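PDB 3QAV: Rho-class glutathione S-transferase, which probably conjugates glutathione to electrophilic compounds as a cytosolic glutathione S-transferase of an Antarctic clam. Local coordinates for residues Pro27-Gly32 against Ile50-Lys55; Pro79-Gly84 against Met96-Lys101; Pro37-Leu42 against Val223-Pro228. One frame throughout, in Å; residues are numbered along the deposited sequence.

Contact 1. Residues Pro27-Gly32 against Ile50-Lys55; sequences PFVYWG and IDYDEK
Phe-28 and Asp-53, Val-29 and Glu-54, and Tyr-30 and Lys-55 pair as parallel strands, the two strands of the beta-alpha-beta unit that opens the thioredoxin-like N-terminal domain of glutathione S-transferases; helix 36-47 makes the crossover between them. Four backbone hydrogen bonds zip the strands together, running from Asp-53 N to Pro-27 O (2.9 Å) through Val-29 N to Asp-53 O and Lys-55 N to Val-29 O, and ending with Trp-31 N to Lys-55 O. Phe-28, Tyr-30, Asp-53 and Lys-55 share one face of the sheet. With CG anti to its backbone N (chi1 -174°), the Phe-28 side chain leans across to the partner strand: Phe-28 CD2 meets Asp-53 CB at 3.3 Å, the Asp-53 to Glu-54 peptide lies over one ring face, and Lys-55 CB touches Phe-28 CZ at the ring edge, 3.6 Å away. The start of the Lys-55 chain also rests on Tyr-30, where Lys-55 CB comes within 3.7 Å of Tyr-30 CD2, before its amino end bends away. Phe-28 CE1 in turn sits over the centre of the Tyr-30 ring. On the opposite face, which looks toward helix 36-47, Val-29 CG1 packs on Tyr-52 CD2 at 3.7 Å, and the hydroxyl of Tyr-52 is held by Gln-46 of that helix. Pro-27 CB meets Tyr-52 CB farther back along the chain. Trp-31 and Glu-54 join on this side as well. In both, CG stands between the backbone N and the carbonyl carbon, which turns the indole and the carboxylate toward one another. Trp-31 NE1 donates to Glu-54 OE1 at 2.9 Å; the oxygen lies close to the indole plane, while the nitrogen approaches from above the carboxylate plane, 36° out of it.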
loop_
_atom_site.group_PDB
_atom_site.type_symbol
_atom_site.label_atom_id
_atom_site.label_comp_id
_atom_site.label_asym_id
_atom_site.label_seq_id
_atom_site.Cartn_x
_atom_site.Cartn_y
_atom_site.Cartn_z
ATOM N N PRO A 27 14.148 -0.658 20.299
ATOM C CA PRO A 27 12.888 -0.282 19.655
ATOM C C PRO A 27 11.743 -0.214 20.654
ATOM O O PRO A 27 11.721 -0.952 21.636
ATOM C CB PRO A 27 12.680 -1.392 18.630
ATOM C CG PRO A 27 14.073 -1.762 18.257
ATOM C CD PRO A 27 14.780 -1.787 19.596
ATOM N N PHE A 28 10.806 0.692 20.401
ATOM C CA PHE A 28 9.631 0.847 21.246
ATOM C C PHE A 28 8.446 0.949 20.300
ATOM O O PHE A 28 8.464 1.745 19.358
ATOM C CB PHE A 28 9.727 2.113 22.098
ATOM C CG PHE A 28 8.615 2.248 23.100
ATOM C CD1 PHE A 28 7.324 2.566 22.689
ATOM C CD2 PHE A 28 8.852 2.019 24.456
ATOM C CE1 PHE A 28 6.276 2.652 23.615
ATOM C CE2 PHE A 28 7.812 2.102 25.391
ATOM C CZ PHE A 28 6.521 2.419 24.968
ATOM N N VAL A 29 7.415 0.148 20.543
ATOM C CA VAL A 29 6.259 0.169 19.663
ATOM C C VAL A 29 4.910 0.348 20.348
ATOM O O VAL A 29 4.559 -0.400 21.267
ATOM C CB VAL A 29 6.217 -1.114 18.807
ATOM C CG1 VAL A 29 6.381 -2.329 19.693
ATOM C CG2 VAL A 29 4.909 -1.194 18.044
ATOM N N TYR A 30 4.172 1.366 19.902
ATOM C CA TYR A 30 2.831 1.636 20.406
ATOM C C TYR A 30 1.936 0.890 19.429
ATOM O O TYR A 30 2.054 1.080 18.215
ATOM C CB TYR A 30 2.482 3.127 20.329
ATOM C CG TYR A 30 3.304 4.042 21.208
ATOM C CD1 TYR A 30 4.559 4.489 20.800
ATOM C CD2 TYR A 30 2.813 4.479 22.444
ATOM C CE1 TYR A 30 5.310 5.354 21.600
ATOM C CE2 TYR A 30 3.555 5.343 23.252
ATOM C CZ TYR A 30 4.801 5.777 22.822
ATOM O OH TYR A 30 5.533 6.642 23.598
ATOM N N TRP A 31 1.044 0.050 19.942
ATOM C CA TRP A 31 0.168 -0.717 19.071
ATOM C C TRP A 31 -1.123 -1.127 19.759
ATOM O O TRP A 31 -1.239 -1.057 20.983
ATOM C CB TRP A 31 0.888 -1.972 18.577
ATOM C CG TRP A 31 1.264 -2.909 19.679
ATOM C CD1 TRP A 31 2.369 -2.836 20.477
ATOM C CD2 TRP A 31 0.553 -4.081 20.085
ATOM N NE1 TRP A 31 2.394 -3.897 21.352
ATOM C CE2 TRP A 31 1.291 -4.677 21.133
ATOM C CE3 TRP A 31 -0.637 -4.690 19.665
ATOM C CZ2 TRP A 31 0.878 -5.855 21.767
ATOM C CZ3 TRP A 31 -1.050 -5.861 20.297
ATOM C CH2 TRP A 31 -0.293 -6.431 21.334
ATOM N N GLY A 32 -2.080 -1.583 18.961
ATOM C CA GLY A 32 -3.364 -1.994 19.501
ATOM C C GLY A 32 -3.802 -3.368 19.037
ATOM O O GLY A 32 -3.319 -3.887 18.025
ATOM N N ILE A 50 14.312 -9.546 17.831
ATOM C CA ILE A 50 14.740 -8.252 18.365
ATOM C C ILE A 50 14.021 -7.924 19.671
ATOM O O ILE A 50 12.794 -8.002 19.750
ATOM C CB ILE A 50 14.474 -7.115 17.348
ATOM C CG1 ILE A 50 15.278 -7.368 16.071
ATOM C CG2 ILE A 50 14.833 -5.769 17.956
ATOM C CD1 ILE A 50 14.904 -6.464 14.924
ATOM N N ASP A 51 14.783 -7.561 20.696
ATOM C CA ASP A 51 14.193 -7.214 21.981
ATOM C C ASP A 51 13.612 -5.807 21.856
ATOM O O ASP A 51 14.283 -4.901 21.356
ATOM C CB ASP A 51 15.259 -7.235 23.083
ATOM C CG ASP A 51 14.657 -7.296 24.480
ATOM O OD1 ASP A 51 15.335 -6.866 25.439
ATOM O OD2 ASP A 51 13.513 -7.787 24.624
ATOM N N TYR A 52 12.375 -5.620 22.311
ATOM C CA TYR A 52 11.730 -4.311 22.220
ATOM C C TYR A 52 10.791 -4.009 23.380
ATOM O O TYR A 52 10.297 -4.920 24.043
ATOM C CB TYR A 52 10.927 -4.202 20.918
ATOM C CG TYR A 52 9.777 -5.188 20.823
ATOM C CD1 TYR A 52 9.969 -6.465 20.305
ATOM C CD2 TYR A 52 8.504 -4.849 21.276
ATOM C CE1 TYR A 52 8.925 -7.376 20.237
ATOM C CE2 TYR A 52 7.452 -5.757 21.218
ATOM C CZ TYR A 52 7.669 -7.018 20.696
ATOM O OH TYR A 52 6.629 -7.920 20.622
ATOM N N ASP A 53 10.560 -2.719 23.614
ATOM C CA ASP A 53 9.641 -2.264 24.646
ATOM C C ASP A 53 8.339 -2.018 23.903
ATOM O O ASP A 53 8.337 -1.887 22.678
ATOM C CB ASP A 53 10.112 -0.950 25.273
ATOM C CG ASP A 53 11.401 -1.101 26.050
ATOM O OD1 ASP A 53 11.513 -2.067 26.836
ATOM O OD2 ASP A 53 12.297 -0.247 25.886
ATOM N N GLU A 54 7.234 -1.929 24.633
ATOM C CA GLU A 54 5.949 -1.726 23.986
ATOM C C GLU A 54 4.919 -1.076 24.894
ATOM O O GLU A 54 5.000 -1.169 26.116
ATOM C CB GLU A 54 5.385 -3.069 23.534
ATOM C CG GLU A 54 4.685 -3.811 24.664
ATOM C CD GLU A 54 4.273 -5.217 24.286
ATOM O OE1 GLU A 54 4.019 -5.465 23.091
ATOM O OE2 GLU A 54 4.192 -6.073 25.191
ATOM N N LYS A 55 3.940 -0.432 24.271
ATOM C CA LYS A 55 2.838 0.197 24.979
ATOM C C LYS A 55 1.572 -0.238 24.256
ATOM O O LYS A 55 1.306 0.203 23.137
ATOM C CB LYS A 55 2.962 1.720 24.955
ATOM C CG LYS A 55 1.834 2.453 25.673
ATOM C CD LYS A 55 1.697 1.989 27.109
ATOM C CE LYS A 55 0.633 2.781 27.863
ATOM N NZ LYS A 55 1.032 4.202 28.097
#

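Contact 2. Residues Pro79-Gly84 against Met96-Lys101; sequences PTFTDG and MYLEEK
Tyr-97 and Asp-83 reach each other because the first torsion of each swings the side chain clear of its own backbone N (chi1 162° for Tyr-97), and Phe-81 extends from the strand in the same way. They bridge strand 80-83 and helix 91-101, the last helix of the thioredoxin-like N-terminal domain, which packs against the sheet with its short segment running nearly along the strand. The backbones stay well apart, and the side chains alone make the contact. The Phe-81 and Tyr-97 rings meet rim to rim, neither lying over the other's face: their planes stand 64° apart, and the closest carbons are Phe-81 CE2 and Tyr-97 CE2 at 3.7 Å. Leu-98 reaches Phe-81 with one branch, Leu-98 CD2 lying 3.6 Å from Phe-81 CZ and also touching CE1. The outer rim of the Phe-81 ring thus rests on two successive residues of the helix, while Pro-27 packs at CE1. Leu-98 also touches Val-44 and Leu-45 of helix 36-47, and Ala-116 of the second subunit packs on Tyr-97, which places helix 91-101 at the dimer interface. Within the helix, Lys-101 CB lies over one face of the Tyr-97 ring. The one polar link across the contact is buried. Asp-83 OD1 accepts from the hydroxyl of Tyr-97 and is also hydrogen-bonded to the hydroxyl of Tyr-102, so two phenols grip a single carboxylate oxygen, which would probably help stabilise its negative charge. The oxygen sits at the edge of the Tyr-97 ring, near its plane, and Tyr-97 OH comes to Asp-83 OD1 at 2.6 Å from above the carboxylate plane, 43° out of it.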
loop_
_atom_site.group_PDB
_atom_site.type_symbol
_atom_site.label_atom_id
_atom_site.label_comp_id
_atom_site.label_asym_id
_atom_site.label_seq_id
_atom_site.Cartn_x
_atom_site.Cartn_y
_atom_site.Cartn_z
ATOM N N PRO A 79 0.365 1.381 14.186
ATOM C CA PRO A 79 1.545 1.492 15.043
ATOM C C PRO A 79 2.379 2.757 14.887
ATOM O O PRO A 79 2.461 3.347 13.812
ATOM C CB PRO A 79 2.350 0.261 14.657
ATOM C CG PRO A 79 2.136 0.225 13.173
ATOM C CD PRO A 79 0.619 0.431 13.090
ATOM N N THR A 80 2.985 3.165 15.994
ATOM C CA THR A 80 3.891 4.299 16.026
ATOM C C THR A 80 5.119 3.603 16.594
ATOM O O THR A 80 5.022 2.846 17.559
ATOM C CB THR A 80 3.401 5.415 16.958
ATOM O OG1 THR A 80 2.239 6.023 16.388
ATOM C CG2 THR A 80 4.482 6.476 17.125
ATOM N N PHE A 81 6.268 3.852 15.991
ATOM C CA PHE A 81 7.479 3.160 16.387
ATOM C C PHE A 81 8.690 4.069 16.513
ATOM O O PHE A 81 8.858 4.992 15.723
ATOM C CB PHE A 81 7.738 2.078 15.328
ATOM C CG PHE A 81 9.068 1.387 15.439
ATOM C CD1 PHE A 81 9.169 0.138 16.040
ATOM C CD2 PHE A 81 10.206 1.949 14.875
ATOM C CE1 PHE A 81 10.384 -0.545 16.072
ATOM C CE2 PHE A 81 11.423 1.275 14.903
ATOM C CZ PHE A 81 11.511 0.027 15.502
ATOM N N THR A 82 9.523 3.801 17.516
ATOM C CA THR A 82 10.762 4.546 17.710
ATOM C C THR A 82 11.891 3.546 17.955
ATOM O O THR A 82 11.665 2.422 18.418
ATOM C CB THR A 82 10.712 5.498 18.919
ATOM O OG1 THR A 82 10.692 4.734 20.131
ATOM C CG2 THR A 82 9.484 6.392 18.848
ATOM N N ASP A 83 13.107 3.959 17.629
ATOM C CA ASP A 83 14.288 3.129 17.822
ATOM C C ASP A 83 15.449 4.100 17.979
ATOM O O ASP A 83 16.089 4.494 17.000
ATOM C CB ASP A 83 14.523 2.219 16.613
ATOM C CG ASP A 83 15.623 1.203 16.859
ATOM O OD1 ASP A 83 15.991 0.478 15.912
ATOM O OD2 ASP A 83 16.117 1.126 18.001
ATOM N N GLY A 84 15.708 4.488 19.221
ATOM C CA GLY A 84 16.761 5.443 19.472
ATOM C C GLY A 84 16.193 6.781 19.058
ATOM O O GLY A 84 15.184 7.223 19.604
ATOM N N MET A 96 10.334 -2.513 6.771
ATOM C CA MET A 96 11.490 -2.352 5.901
ATOM C C MET A 96 12.698 -1.852 6.687
ATOM O O MET A 96 13.816 -2.313 6.470
ATOM C CB MET A 96 11.171 -1.393 4.751
ATOM C CG MET A 96 10.257 -2.001 3.683
ATOM S SD MET A 96 10.831 -3.642 3.134
ATOM C CE MET A 96 12.220 -3.186 2.113
ATOM N N TYR A 97 12.468 -0.917 7.604
ATOM C CA TYR A 97 13.552 -0.384 8.432
ATOM C C TYR A 97 14.174 -1.467 9.305
ATOM O O TYR A 97 15.396 -1.531 9.451
ATOM C CB TYR A 97 13.034 0.729 9.342
ATOM C CG TYR A 97 13.945 1.028 10.506
ATOM C CD1 TYR A 97 15.131 1.747 10.332
ATOM C CD2 TYR A 97 13.639 0.560 11.785
ATOM C CE1 TYR A 97 15.989 1.988 11.405
ATOM C CE2 TYR A 97 14.487 0.793 12.864
ATOM C CZ TYR A 97 15.658 1.505 12.669
ATOM O OH TYR A 97 16.482 1.736 13.746
ATOM N N LEU A 98 13.325 -2.305 9.896
ATOM C CA LEU A 98 13.790 -3.382 10.767
ATOM C C LEU A 98 14.613 -4.416 9.999
ATOM O O LEU A 98 15.612 -4.930 10.513
ATOM C CB LEU A 98 12.601 -4.077 11.441
ATOM C CG LEU A 98 11.774 -3.264 12.441
ATOM C CD1 LEU A 98 10.639 -4.139 12.948
ATOM C CD2 LEU A 98 12.646 -2.779 13.612
ATOM N N GLU A 99 14.186 -4.727 8.777
ATOM C CA GLU A 99 14.895 -5.698 7.943
ATOM C C GLU A 99 16.269 -5.148 7.565
ATOM O O GLU A 99 17.246 -5.891 7.482
ATOM C CB GLU A 99 14.089 -5.993 6.675
ATOM C CG GLU A 99 14.793 -6.892 5.652
ATOM C CD GLU A 99 15.041 -8.302 6.164
ATOM O OE1 GLU A 99 14.601 -8.626 7.283
ATOM O OE2 GLU A 99 15.677 -9.091 5.434
ATOM N N GLU A 100 16.341 -3.838 7.352
ATOM C CA GLU A 100 17.593 -3.184 6.987
ATOM C C GLU A 100 18.516 -2.905 8.175
ATOM O O GLU A 100 19.736 -3.027 8.062
ATOM C CB GLU A 100 17.300 -1.874 6.248
ATOM C CG GLU A 100 17.167 -2.022 4.745
ATOM C CD GLU A 100 16.819 -0.713 4.062
ATOM O OE1 GLU A 100 17.203 0.353 4.593
ATOM O OE2 GLU A 100 16.174 -0.752 2.989
ATOM N N LYS A 101 17.937 -2.540 9.310
ATOM C CA LYS A 101 18.713 -2.233 10.504
ATOM C C LYS A 101 19.200 -3.475 11.248
ATOM O O LYS A 101 20.269 -3.456 11.844
ATOM C CB LYS A 101 17.884 -1.370 11.456
ATOM C CG LYS A 101 18.618 -0.952 12.725
ATOM C CD LYS A 101 19.772 -0.016 12.420
ATOM C CE LYS A 101 20.289 0.632 13.702
ATOM N NZ LYS A 101 21.261 1.723 13.420
#

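Contact 3. Residues Pro37-Leu42 against Val223-Pro228; sequences PCWKVL and VKTMPP
At the interface between the thioredoxin-like N-terminal domain and the helical C-terminal domain, Trp-39 of helix 36-47 meets the turn leaving helix 220-224. The indole, turned away from its own backbone N, swings out from the helix and lies against Thr-225, Met-226 and Pro-227. Trp-39 NE1 donates to Thr-225 OG1 at 2.8 Å in a bent bond, 141° at the hydrogen, with the oxygen tilted 20° out of the ring plane. That hydroxyl is also hydrogen-bonded to the carbonyl of Thr-221, one turn back, so one hydroxyl serves both the indole and the helix backbone. Over one face of the indole lie Thr-225 O and the Pro-227 ring, which crosses the Trp-39 side chain at about a right angle. Pro-227 CD makes a CH-pi contact 3.8 Å from the centroid of the six-membered ring of Trp-39 and 21° off its normal. Met-226 runs alongside and, bent at chi2 and chi3, brings SD obliquely to the ring as a Met-aromatic contact, Met-226 SD lying 3.9 Å from Trp-39 CZ2. Thr-225 uses its other branch for apolar packing, Thr-225 CG2 touching Leu-42 CB at 3.7 Å, one turn farther along the helix from Trp-39. Phe-189 and Ala-193 of helix 183-197 also pack on the indole, Phe-189 edge-to-face. A tryptophan from the N-terminal domain thus sits buried among C-terminal elements, in the packing of the first helix of the thioredoxin-like domain against the helical domain in the cytosolic glutathione S-transferase fold.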
loop_
_atom_site.group_PDB
_atom_site.type_symbol
_atom_site.label_atom_id
_atom_site.label_comp_id
_atom_site.label_asym_id
_atom_site.label_seq_id
_atom_site.Cartn_x
_atom_site.Cartn_y
_atom_site.Cartn_z
ATOM N N PRO A 37 -1.852 -3.871 10.713
ATOM C CA PRO A 37 -0.590 -3.141 10.570
ATOM C C PRO A 37 0.293 -3.249 11.824
ATOM O O PRO A 37 1.528 -3.217 11.738
ATOM C CB PRO A 37 -1.036 -1.702 10.249
ATOM C CG PRO A 37 -2.490 -1.650 10.640
ATOM C CD PRO A 37 -3.003 -3.029 10.344
ATOM N N CYS A 38 -0.334 -3.395 12.990
ATOM C CA CYS A 38 0.431 -3.543 14.222
ATOM C C CYS A 38 1.015 -4.951 14.267
ATOM O O CYS A 38 2.187 -5.145 14.601
ATOM C CB CYS A 38 -0.460 -3.328 15.450
ATOM S SG CYS A 38 -1.023 -1.620 15.673
ATOM N N TRP A 39 0.186 -5.928 13.917
ATOM C CA TRP A 39 0.586 -7.331 13.932
ATOM C C TRP A 39 1.814 -7.530 13.064
ATOM O O TRP A 39 2.741 -8.225 13.451
ATOM C CB TRP A 39 -0.561 -8.215 13.422
ATOM C CG TRP A 39 -0.513 -9.631 13.915
ATOM C CD1 TRP A 39 0.575 -10.293 14.417
ATOM C CD2 TRP A 39 -1.593 -10.574 13.918
ATOM N NE1 TRP A 39 0.235 -11.589 14.731
ATOM C CE2 TRP A 39 -1.089 -11.787 14.433
ATOM C CE3 TRP A 39 -2.938 -10.511 13.535
ATOM C CZ2 TRP A 39 -1.884 -12.935 14.574
ATOM C CZ3 TRP A 39 -3.730 -11.647 13.674
ATOM C CH2 TRP A 39 -3.196 -12.846 14.191
ATOM N N LYS A 40 1.816 -6.910 11.889
ATOM C CA LYS A 40 2.946 -7.010 10.969
ATOM C C LYS A 40 4.241 -6.664 11.692
ATOM O O LYS A 40 5.236 -7.398 11.618
ATOM C CB LYS A 40 2.762 -6.043 9.796
ATOM C CG LYS A 40 1.760 -6.478 8.736
ATOM C CD LYS A 40 1.380 -5.306 7.821
ATOM C CE LYS A 40 2.579 -4.735 7.068
ATOM N NZ LYS A 40 2.228 -3.545 6.211
ATOM N N VAL A 41 4.220 -5.535 12.392
ATOM C CA VAL A 41 5.384 -5.069 13.127
ATOM C C VAL A 41 5.831 -6.033 14.233
ATOM O O VAL A 41 7.021 -6.317 14.365
ATOM C CB VAL A 41 5.124 -3.663 13.733
ATOM C CG1 VAL A 41 6.323 -3.222 14.566
ATOM C CG2 VAL A 41 4.909 -2.650 12.593
ATOM N N LEU A 42 4.883 -6.543 15.015
ATOM C CA LEU A 42 5.224 -7.462 16.098
ATOM C C LEU A 42 5.832 -8.752 15.555
ATOM O O LEU A 42 6.756 -9.312 16.155
ATOM C CB LEU A 42 3.985 -7.785 16.934
ATOM C CG LEU A 42 3.288 -6.593 17.618
ATOM C CD1 LEU A 42 2.080 -7.094 18.408
ATOM C CD2 LEU A 42 4.271 -5.873 18.538
ATOM N N VAL A 223 1.749 -17.346 17.750
ATOM C CA VAL A 223 1.057 -17.632 19.002
ATOM C C VAL A 223 1.275 -16.474 19.968
ATOM O O VAL A 223 0.346 -16.031 20.641
ATOM C CB VAL A 223 1.588 -18.926 19.664
ATOM C CG1 VAL A 223 0.917 -19.133 21.019
ATOM C CG2 VAL A 223 1.322 -20.111 18.761
ATOM N N LYS A 224 2.515 -15.990 20.019
ATOM C CA LYS A 224 2.894 -14.886 20.892
ATOM C C LYS A 224 2.261 -13.547 20.512
ATOM O O LYS A 224 2.116 -12.659 21.351
ATOM C CB LYS A 224 4.415 -14.708 20.890
ATOM C CG LYS A 224 5.203 -15.885 21.427
ATOM C CD LYS A 224 6.693 -15.543 21.522
ATOM C CE LYS A 224 7.457 -16.558 22.364
ATOM N NZ LYS A 224 7.336 -17.939 21.822
ATOM N N THR A 225 1.882 -13.391 19.252
ATOM C CA THR A 225 1.311 -12.123 18.837
ATOM C C THR A 225 -0.170 -12.114 18.482
ATOM O O THR A 225 -0.635 -11.190 17.824
ATOM C CB THR A 225 2.105 -11.556 17.664
ATOM O OG1 THR A 225 2.148 -12.529 16.612
ATOM C CG2 THR A 225 3.531 -11.212 18.115
ATOM N N MET A 226 -0.916 -13.131 18.908
ATOM C CA MET A 226 -2.347 -13.146 18.617
ATOM C C MET A 226 -2.927 -11.897 19.284
ATOM O O MET A 226 -2.474 -11.500 20.361
ATOM C CB MET A 226 -3.016 -14.401 19.201
ATOM C CG MET A 226 -2.612 -15.735 18.547
ATOM S SD MET A 226 -3.084 -15.878 16.803
ATOM C CE MET A 226 -4.870 -16.009 16.932
ATOM N N PRO A 227 -3.909 -11.243 18.641
ATOM C CA PRO A 227 -4.533 -10.036 19.205
ATOM C C PRO A 227 -5.066 -10.342 20.605
ATOM O O PRO A 227 -5.968 -11.163 20.768
ATOM C CB PRO A 227 -5.654 -9.740 18.214
ATOM C CG PRO A 227 -5.059 -10.190 16.908
ATOM C CD PRO A 227 -4.412 -11.510 17.279
ATOM N N PRO A 228 -4.520 -9.679 21.634
ATOM C CA PRO A 228 -4.969 -9.919 23.007
ATOM C C PRO A 228 -6.459 -9.917 23.318
ATOM O O PRO A 228 -6.898 -10.710 24.148
ATOM C CB PRO A 228 -4.202 -8.868 23.819
ATOM C CG PRO A 228 -3.792 -7.845 22.805
ATOM C CD PRO A 228 -3.452 -8.669 21.606
#

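Overall arrangement
From the N terminus, strand 28-31 leads into helix 36-47 and on to strand 53-56, where contact 1 closes the beta-alpha-beta loop. Contact 2 opens only afterwards, at strand 80-83, and closes a short loop through strand 86-88 onto helix 91-101. Contact 3 starts inside the loop of contact 1, on helix 36-47, and closes far along the chain at 223-228; it therefore crosses contact 1 and encloses contact 2. Contacts 1 and 2 meet in the sheet, where strands 28-31 and 80-83 are antiparallel neighbours. Trp-31 packs on Cys-38 and Leu-42, joining the sheet to the helix that contact 3 ties to the C-terminal domain.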